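Lipid transferase CIDEC (Mus musculus, PDB 4IKG) promotes unilocular lipid droplet formation in white adipose tissue by mediating lipid droplet fusion and the transfer of triacylglycerol between droplets. Local coordinates at residues A[6-18]-A[61-73]. Numbering follows the deposited sequence.
Sequences RPCRVSTADRKVR and FQALAKDTMFMVL
The parallel pairing of the first and last strands at the centre of the ubiquitin-like CIDE-N sheet joins Arg-9, Val-10 and Ser-11 to Met-69, Phe-70 and Met-71. Phe-70 supplies both backbone bonds: its N donates to Arg-9 O, and its O accepts from Ser-11 N at 3.0 Å. The axes of strands 7-11 and 69-73 cross at -49°, and past Ser-11 and Met-71 the strands diverge; Ser-11 O and Val-72 N are buried without partners.

Arg-6 ties the N-terminal end of segment 6-18 to the end of helix 58-63. Its side chain passes over one face of the Phe-61 ring, Arg-6 CD lying 3.7 Å from Phe-61 CZ, because chi1 of -180° turns CG away from the backbone N and the chain bends at chi2. Arg-6 NE bonds to Phe-61 O at 2.9 Å, and Arg-6 NH1 adds weak bonds to Phe-61 O and Ala-65 O. Arg-6 NH2 also bonds to Pro-7 O at 2.7 Å, in the guanidinium plane; the NE and NH2 bonds together hold the group. Cys-8 SG meets Phe-61 CZ obliquely at 3.6 Å, while its CB packs on Phe-70 CE2.

On the sheet face of Arg-9, the guanidinium lies over Asp-67 CB, and a water links Arg-9 NE to Lys-66 O. Met-69 folds back to bring CE within 3.7 Å of Arg-9 CB.

Helix 26-36 covers the opposite face, where Leu-29 touches Cys-8 and Phe-61, and Val-33 meets Val-10 and Val-72; strands 18-22 and 45-48 flank the pair.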
ATOM      1  N   ARG A   6      -2.244   3.518  12.062  1.00 53.32           N
ATOM      2  CA  ARG A   6      -0.864   3.588  11.591  1.00 48.88           C
ATOM      3  C   ARG A   6      -0.774   4.407  10.307  1.00 48.07           C
ATOM      4  O   ARG A   6      -1.528   4.171   9.362  1.00 51.92           O
ATOM      5  CB  ARG A   6      -0.322   2.178  11.349  1.00 47.78           C
ATOM      6  CG  ARG A   6       1.118   2.123  10.863  1.00 45.21           C
ATOM      7  CD  ARG A   6       1.236   1.269   9.611  1.00 46.52           C
ATOM      8  NE  ARG A   6       2.556   0.660   9.484  1.00 43.87           N
ATOM      9  CZ  ARG A   6       3.615   1.267   8.958  1.00 41.07           C
ATOM     10  NH1 ARG A   6       4.775   0.630   8.885  1.00 39.67           N
ATOM     11  NH2 ARG A   6       3.516   2.510   8.509  1.00 40.30           N
ATOM     12  N   PRO A   7       0.155   5.376  10.269  1.00 36.70           N
ATOM     13  CA  PRO A   7       0.348   6.221   9.085  1.00 35.82           C
ATOM     14  C   PRO A   7       0.986   5.448   7.934  1.00 35.73           C
ATOM     15  O   PRO A   7       1.932   4.687   8.149  1.00 34.22           O
ATOM     16  CB  PRO A   7       1.303   7.307   9.586  1.00 32.41           C
ATOM     17  CG  PRO A   7       2.055   6.658  10.696  1.00 30.62           C
ATOM     18  CD  PRO A   7       1.071   5.742  11.364  1.00 33.29           C
ATOM     19  N   CYS A   8       0.466   5.641   6.727  1.00 31.03           N
ATOM     20  CA  CYS A   8       0.968   4.933   5.555  1.00 32.78           C
ATOM     21  C   CYS A   8       1.106   5.872   4.362  1.00 33.61           C
ATOM     22  O   CYS A   8       0.179   6.612   4.037  1.00 34.43           O
ATOM     23  CB  CYS A   8       0.038   3.772   5.194  1.00 37.17           C
ATOM     24  SG  CYS A   8      -0.215   2.556   6.510  1.00 37.24           S
ATOM     25  N   ARG A   9       2.263   5.845   3.711  1.00 36.08           N
ATOM     26  CA  ARG A   9       2.466   6.639   2.505  1.00 35.46           C
ATOM     27  C   ARG A   9       2.315   5.743   1.280  1.00 40.13           C
ATOM     28  O   ARG A   9       3.207   4.953   0.964  1.00 40.95           O
ATOM     29  CB  ARG A   9       3.840   7.311   2.519  1.00 30.90           C
ATOM     30  CG  ARG A   9       4.107   8.123   3.780  1.00 27.22           C
ATOM     31  CD  ARG A   9       5.449   8.838   3.718  1.00 25.66           C
ATOM     32  NE  ARG A   9       5.779   9.484   4.987  1.00 24.06           N
ATOM     33  CZ  ARG A   9       6.854  10.239   5.187  1.00 25.08           C
ATOM     34  NH1 ARG A   9       7.713  10.451   4.199  1.00 26.08           N
ATOM     35  NH2 ARG A   9       7.072  10.784   6.377  1.00 22.73           N
ATOM     36  N   VAL A  10       1.179   5.862   0.598  1.00 36.80           N
ATOM     37  CA  VAL A  10       0.861   4.970  -0.514  1.00 42.84           C
ATOM     38  C   VAL A  10       1.000   5.662  -1.870  1.00 45.74           C
ATOM     39  O   VAL A  10       0.411   6.719  -2.102  1.00 45.97           O
ATOM     40  CB  VAL A  10      -0.558   4.386  -0.369  1.00 47.03           C
ATOM     41  CG1 VAL A  10      -0.846   3.396  -1.485  1.00 53.83           C
ATOM     42  CG2 VAL A  10      -0.714   3.721   0.990  1.00 44.80           C
ATOM     43  N   SER A  11       1.783   5.057  -2.759  1.00 44.34           N
ATOM     44  CA  SER A  11       1.998   5.605  -4.094  1.00 48.20           C
ATOM     45  C   SER A  11       1.346   4.728  -5.157  1.00 54.48           C
ATOM     46  O   SER A  11       0.987   3.580  -4.894  1.00 55.40           O
ATOM     47  CB  SER A  11       3.495   5.745  -4.380  1.00 45.58           C
ATOM     48  OG  SER A  11       3.728   6.173  -5.711  1.00 50.17           O
ATOM     49  N   THR A  12       1.198   5.275  -6.358  1.00 73.69           N
ATOM     50  CA  THR A  12       0.664   4.518  -7.483  1.00 79.40           C
ATOM     51  C   THR A  12       1.805   3.953  -8.324  1.00 80.12           C
ATOM     52  O   THR A  12       2.943   4.409  -8.219  1.00 76.88           O
ATOM     53  CB  THR A  12      -0.256   5.382  -8.365  1.00 84.16           C
ATOM     54  OG1 THR A  12       0.437   6.573  -8.760  1.00 83.12           O
ATOM     55  CG2 THR A  12      -1.514   5.765  -7.600  1.00 84.39           C
ATOM     56  N   ALA A  13       1.493   2.966  -9.158  1.00 84.27           N
ATOM     57  CA  ALA A  13       2.506   2.272  -9.950  1.00 85.34           C
ATOM     58  C   ALA A  13       3.301   3.194 -10.875  1.00 86.28           C
ATOM     59  O   ALA A  13       4.466   2.929 -11.172  1.00 85.08           O
ATOM     60  CB  ALA A  13       1.873   1.137 -10.744  1.00 90.71           C
ATOM     61  N   ASP A  14       2.671   4.276 -11.316  1.00107.18           N
ATOM     62  CA  ASP A  14       3.313   5.221 -12.224  1.00108.71           C
ATOM     63  C   ASP A  14       3.999   6.366 -11.480  1.00103.83           C
ATOM     64  O   ASP A  14       4.412   7.351 -12.094  1.00104.95           O
ATOM     65  CB  ASP A  14       2.287   5.770 -13.218  1.00114.57           C
ATOM     66  CG  ASP A  14       0.928   6.009 -12.583  1.00115.07           C
ATOM     67  OD1 ASP A  14       0.614   5.340 -11.576  1.00112.30           O
ATOM     68  OD2 ASP A  14       0.172   6.860 -13.095  1.00118.49           O
ATOM     69  N   ARG A  15       4.117   6.219 -10.161  1.00 97.70           N
ATOM     70  CA  ARG A  15       4.662   7.259  -9.280  1.00 92.95           C
ATOM     71  C   ARG A  15       3.974   8.599  -9.486  1.00 94.50           C
ATOM     72  O   ARG A  15       4.602   9.655  -9.385  1.00 92.65           O
ATOM     73  CB  ARG A  15       6.171   7.422  -9.470  1.00 90.86           C
ATOM     74  CG  ARG A  15       7.005   6.561  -8.552  1.00 86.52           C
ATOM     75  CD  ARG A  15       6.955   5.103  -8.953  1.00 88.65           C
ATOM     76  NE  ARG A  15       8.108   4.389  -8.419  1.00 85.24           N
ATOM     77  CZ  ARG A  15       8.397   3.119  -8.679  1.00 86.36           C
ATOM     78  NH1 ARG A  15       7.612   2.401  -9.471  1.00 90.85           N
ATOM     79  NH2 ARG A  15       9.476   2.569  -8.142  1.00 83.14           N
ATOM     80  N   LYS A  16       2.679   8.543  -9.780  0.55 84.69           N
ATOM     81  CA  LYS A  16       1.902   9.735 -10.089  0.55 87.06           C
ATOM     82  C   LYS A  16       1.471  10.455  -8.816  0.55 82.99           C
ATOM     83  O   LYS A  16       1.896  11.581  -8.554  0.55 80.84           O
ATOM     84  CB  LYS A  16       0.674   9.368 -10.928  0.55 93.12           C
ATOM     85  CG  LYS A  16       0.052  10.548 -11.666  0.55 97.04           C
ATOM     86  CD  LYS A  16      -1.381  10.255 -12.105  0.55102.38           C
ATOM     87  CE  LYS A  16      -1.478   9.895 -13.585  0.55108.76           C
ATOM     88  NZ  LYS A  16      -2.898   9.800 -14.040  0.55114.43           N
ATOM     89  N   VAL A  17       0.626   9.797  -8.029  1.00 73.31           N
ATOM     90  CA  VAL A  17       0.107  10.386  -6.800  1.00 69.85           C
ATOM     91  C   VAL A  17       0.521   9.601  -5.552  1.00 63.29           C
ATOM     92  O   VAL A  17       0.441   8.369  -5.517  1.00 64.72           O
ATOM     93  CB  VAL A  17      -1.436  10.595  -6.869  1.00 73.70           C
ATOM     94  CG1 VAL A  17      -2.008   9.987  -8.149  1.00 80.03           C
ATOM     95  CG2 VAL A  17      -2.138  10.036  -5.635  1.00 71.37           C
ATOM     96  N   ARG A  18       0.996  10.327  -4.542  0.58 64.89           N
ATOM     97  CA  ARG A  18       1.332   9.740  -3.251  0.58 58.34           C
ATOM     98  C   ARG A  18       0.408  10.322  -2.193  0.58 55.52           C
ATOM     99  O   ARG A  18       0.252  11.540  -2.098  0.58 54.74           O
ATOM    100  CB  ARG A  18       2.788  10.035  -2.892  0.58 52.45           C
ATOM    101  CG  ARG A  18       3.799   9.320  -3.770  0.58 54.99           C
ATOM    102  CD  ARG A  18       5.085  10.117  -3.880  0.58 51.51           C
ATOM    103  NE  ARG A  18       4.822  11.492  -4.293  0.58 52.61           N
ATOM    104  CZ  ARG A  18       4.600  11.868  -5.548  0.58 59.02           C
ATOM    105  NH1 ARG A  18       4.606  10.970  -6.524  0.58 64.61           N
ATOM    106  NH2 ARG A  18       4.369  13.143  -5.828  0.58 60.31           N
ATOM    107  N   PHE A  61       3.897  -5.494   8.361  1.00 37.54           N
ATOM    108  CA  PHE A  61       3.232  -4.243   8.015  1.00 37.31           C
ATOM    109  C   PHE A  61       3.302  -3.259   9.176  1.00 34.06           C
ATOM    110  O   PHE A  61       3.456  -2.053   8.975  1.00 31.83           O
ATOM    111  CB  PHE A  61       1.773  -4.501   7.624  1.00 41.91           C
ATOM    112  CG  PHE A  61       0.945  -3.252   7.492  1.00 41.87           C
ATOM    113  CD1 PHE A  61       1.044  -2.448   6.366  1.00 41.78           C
ATOM    114  CD2 PHE A  61       0.053  -2.888   8.490  1.00 42.36           C
ATOM    115  CE1 PHE A  61       0.277  -1.301   6.245  1.00 42.03           C
ATOM    116  CE2 PHE A  61      -0.716  -1.743   8.370  1.00 42.58           C
ATOM    117  CZ  PHE A  61      -0.604  -0.951   7.248  1.00 42.31           C
ATOM    118  N   GLN A  62       3.190  -3.785  10.391  1.00 41.46           N
ATOM    119  CA  GLN A  62       3.273  -2.959  11.589  1.00 37.15           C
ATOM    120  C   GLN A  62       4.714  -2.593  11.932  1.00 36.09           C
ATOM    121  O   GLN A  62       4.976  -1.529  12.492  1.00 32.81           O
ATOM    122  CB  GLN A  62       2.615  -3.665  12.778  1.00 37.43           C
ATOM    123  CG  GLN A  62       1.097  -3.696  12.723  1.00 40.89           C
ATOM    124  CD  GLN A  62       0.482  -2.311  12.779  1.00 39.30           C
ATOM    125  OE1 GLN A  62       0.979  -1.427  13.477  1.00 35.91           O
ATOM    126  NE2 GLN A  62      -0.603  -2.116  12.040  1.00 42.96           N
ATOM    127  N   ALA A  63       5.646  -3.474  11.588  1.00 43.79           N
ATOM    128  CA  ALA A  63       7.042  -3.285  11.966  1.00 40.28           C
ATOM    129  C   ALA A  63       7.778  -2.290  11.070  1.00 39.25           C
ATOM    130  O   ALA A  63       8.805  -1.741  11.466  1.00 39.52           O
ATOM    131  CB  ALA A  63       7.768  -4.613  11.988  1.00 40.95           C
ATOM    132  N   LEU A  64       7.257  -2.064   9.868  1.00 28.24           N
ATOM    133  CA  LEU A  64       7.881  -1.137   8.928  1.00 26.78           C
ATOM    134  C   LEU A  64       7.894   0.287   9.483  1.00 25.05           C
ATOM    135  O   LEU A  64       7.039   0.655  10.287  1.00 24.69           O
ATOM    136  CB  LEU A  64       7.171  -1.179   7.572  1.00 29.36           C
ATOM    137  CG  LEU A  64       7.413  -2.416   6.702  1.00 31.80           C
ATOM    138  CD1 LEU A  64       6.467  -2.437   5.511  1.00 35.52           C
ATOM    139  CD2 LEU A  64       8.861  -2.475   6.235  1.00 29.95           C
ATOM    140  N   ALA A  65       8.876   1.075   9.058  1.00 28.44           N
ATOM    141  CA  ALA A  65       9.008   2.456   9.514  1.00 27.99           C
ATOM    142  C   ALA A  65       7.782   3.284   9.140  1.00 28.16           C
ATOM    143  O   ALA A  65       7.055   2.943   8.206  1.00 30.25           O
ATOM    144  CB  ALA A  65      10.266   3.084   8.940  1.00 27.55           C
ATOM    145  N   LYS A  66       7.556   4.370   9.870  1.00 46.58           N
ATOM    146  CA  LYS A  66       6.378   5.196   9.636  1.00 46.87           C
ATOM    147  C   LYS A  66       6.460   6.032   8.361  1.00 46.54           C
ATOM    148  O   LYS A  66       5.435   6.456   7.820  1.00 48.93           O
ATOM    149  CB  LYS A  66       6.110   6.094  10.838  1.00 46.96           C
ATOM    150  CG  LYS A  66       5.531   5.360  12.032  1.00 47.77           C
ATOM    151  CD  LYS A  66       4.839   6.337  12.968  1.00 47.98           C
ATOM    152  CE  LYS A  66       3.967   5.627  13.992  1.00 52.64           C
ATOM    153  NZ  LYS A  66       3.136   6.572  14.801  1.00 49.78           N
ATOM    154  N   ASP A  67       7.678   6.266   7.886  1.00 30.71           N
ATOM    155  CA  ASP A  67       7.875   7.025   6.660  1.00 30.69           C
ATOM    156  C   ASP A  67       8.025   6.101   5.453  1.00 30.47           C
ATOM    157  O   ASP A  67       8.458   6.531   4.384  1.00 35.49           O
ATOM    158  CB  ASP A  67       9.087   7.953   6.790  1.00 33.40           C
ATOM    159  CG  ASP A  67      10.391   7.197   6.980  1.00 31.49           C
ATOM    160  OD1 ASP A  67      10.354   6.021   7.399  1.00 32.64           O
ATOM    161  OD2 ASP A  67      11.458   7.791   6.715  1.00 31.72           O
ATOM    162  N   THR A  68       7.661   4.835   5.632  1.00 22.32           N
ATOM    163  CA  THR A  68       7.751   3.848   4.558  1.00 22.99           C
ATOM    164  C   THR A  68       6.793   4.170   3.415  1.00 25.97           C
ATOM    165  O   THR A  68       5.588   4.328   3.630  1.00 27.59           O
ATOM    166  CB  THR A  68       7.452   2.422   5.067  1.00 25.57           C
ATOM    167  OG1 THR A  68       8.425   2.046   6.049  1.00 22.70           O
ATOM    168  CG2 THR A  68       7.485   1.427   3.918  1.00 28.91           C
ATOM    169  N   MET A  69       7.330   4.266   2.201  1.00 40.29           N
ATOM    170  CA  MET A  69       6.502   4.508   1.026  1.00 43.78           C
ATOM    171  C   MET A  69       6.012   3.189   0.442  1.00 49.58           C
ATOM    172  O   MET A  69       6.812   2.351   0.017  1.00 50.29           O
ATOM    173  CB  MET A  69       7.277   5.296  -0.032  1.00 43.04           C
ATOM    174  CG  MET A  69       6.464   5.650  -1.267  1.00 47.80           C
ATOM    175  SD  MET A  69       5.085   6.761  -0.918  1.00 47.01           S
ATOM    176  CE  MET A  69       5.970   8.209  -0.339  1.00 41.60           C
ATOM    177  N   PHE A  70       4.697   3.002   0.427  1.00 36.26           N
ATOM    178  CA  PHE A  70       4.118   1.779  -0.113  1.00 39.98           C
ATOM    179  C   PHE A  70       3.764   1.911  -1.587  1.00 44.63           C
ATOM    180  O   PHE A  70       3.923   2.973  -2.191  1.00 45.07           O
ATOM    181  CB  PHE A  70       2.876   1.371   0.678  1.00 40.90           C
ATOM    182  CG  PHE A  70       3.161   0.993   2.100  1.00 37.20           C
ATOM    183  CD1 PHE A  70       3.577  -0.288   2.421  1.00 37.22           C
ATOM    184  CD2 PHE A  70       3.015   1.919   3.117  1.00 34.02           C
ATOM    185  CE1 PHE A  70       3.841  -0.637   3.732  1.00 34.27           C
ATOM    186  CE2 PHE A  70       3.278   1.574   4.431  1.00 31.08           C
ATOM    187  CZ  PHE A  70       3.692   0.296   4.736  1.00 31.29           C
ATOM    188  N   MET A  71       3.285   0.811  -2.154  1.00 49.22           N
ATOM    189  CA  MET A  71       2.876   0.761  -3.547  1.00 54.29           C
ATOM    190  C   MET A  71       1.866  -0.365  -3.720  1.00 58.43           C
ATOM    191  O   MET A  71       2.180  -1.537  -3.491  1.00 58.42           O
ATOM    192  CB  MET A  71       4.085   0.546  -4.455  1.00 54.68           C
ATOM    193  CG  MET A  71       3.751   0.558  -5.935  1.00 60.07           C
ATOM    194  SD  MET A  71       5.091   1.251  -6.923  1.00 59.90           S
ATOM    195  CE  MET A  71       4.958   0.252  -8.404  1.00 66.06           C
ATOM    196  N   VAL A  72       0.637  -0.042  -4.083  1.00 57.24           N
ATOM    197  CA  VAL A  72      -0.367  -1.079  -4.182  1.00 61.51           C
ATOM    198  C   VAL A  72      -0.277  -1.733  -5.508  1.00 66.23           C
ATOM    199  O   VAL A  72      -0.087  -1.079  -6.520  1.00 68.14           O
ATOM    200  CB  VAL A  72      -1.797  -0.576  -4.098  1.00 64.61           C
ATOM    201  CG1 VAL A  72      -2.189  -0.288  -2.685  1.00 61.17           C
ATOM    202  CG2 VAL A  72      -1.999   0.616  -5.003  1.00 66.51           C
ATOM    203  N   LEU A  73      -0.444  -3.033  -5.498  1.00 69.92           N
ATOM    204  CA  LEU A  73      -0.568  -3.742  -6.744  1.00 75.22           C
ATOM    205  C   LEU A  73      -1.980  -4.238  -6.913  1.00 80.62           C
ATOM    206  O   LEU A  73      -2.549  -4.931  -6.083  1.00 80.80           O
ATOM    207  CB  LEU A  73       0.394  -4.906  -6.806  1.00 74.38           C
ATOM    208  CG  LEU A  73       1.695  -4.662  -7.517  1.00 72.83           C
ATOM    209  CD1 LEU A  73       2.011  -3.219  -7.847  1.00 71.21           C
ATOM    210  CD2 LEU A  73       2.747  -5.248  -6.629  1.00 68.10           C
TER
HETATM  211  O   HOH W   1       3.684   8.815   7.332  1.00 28.09           O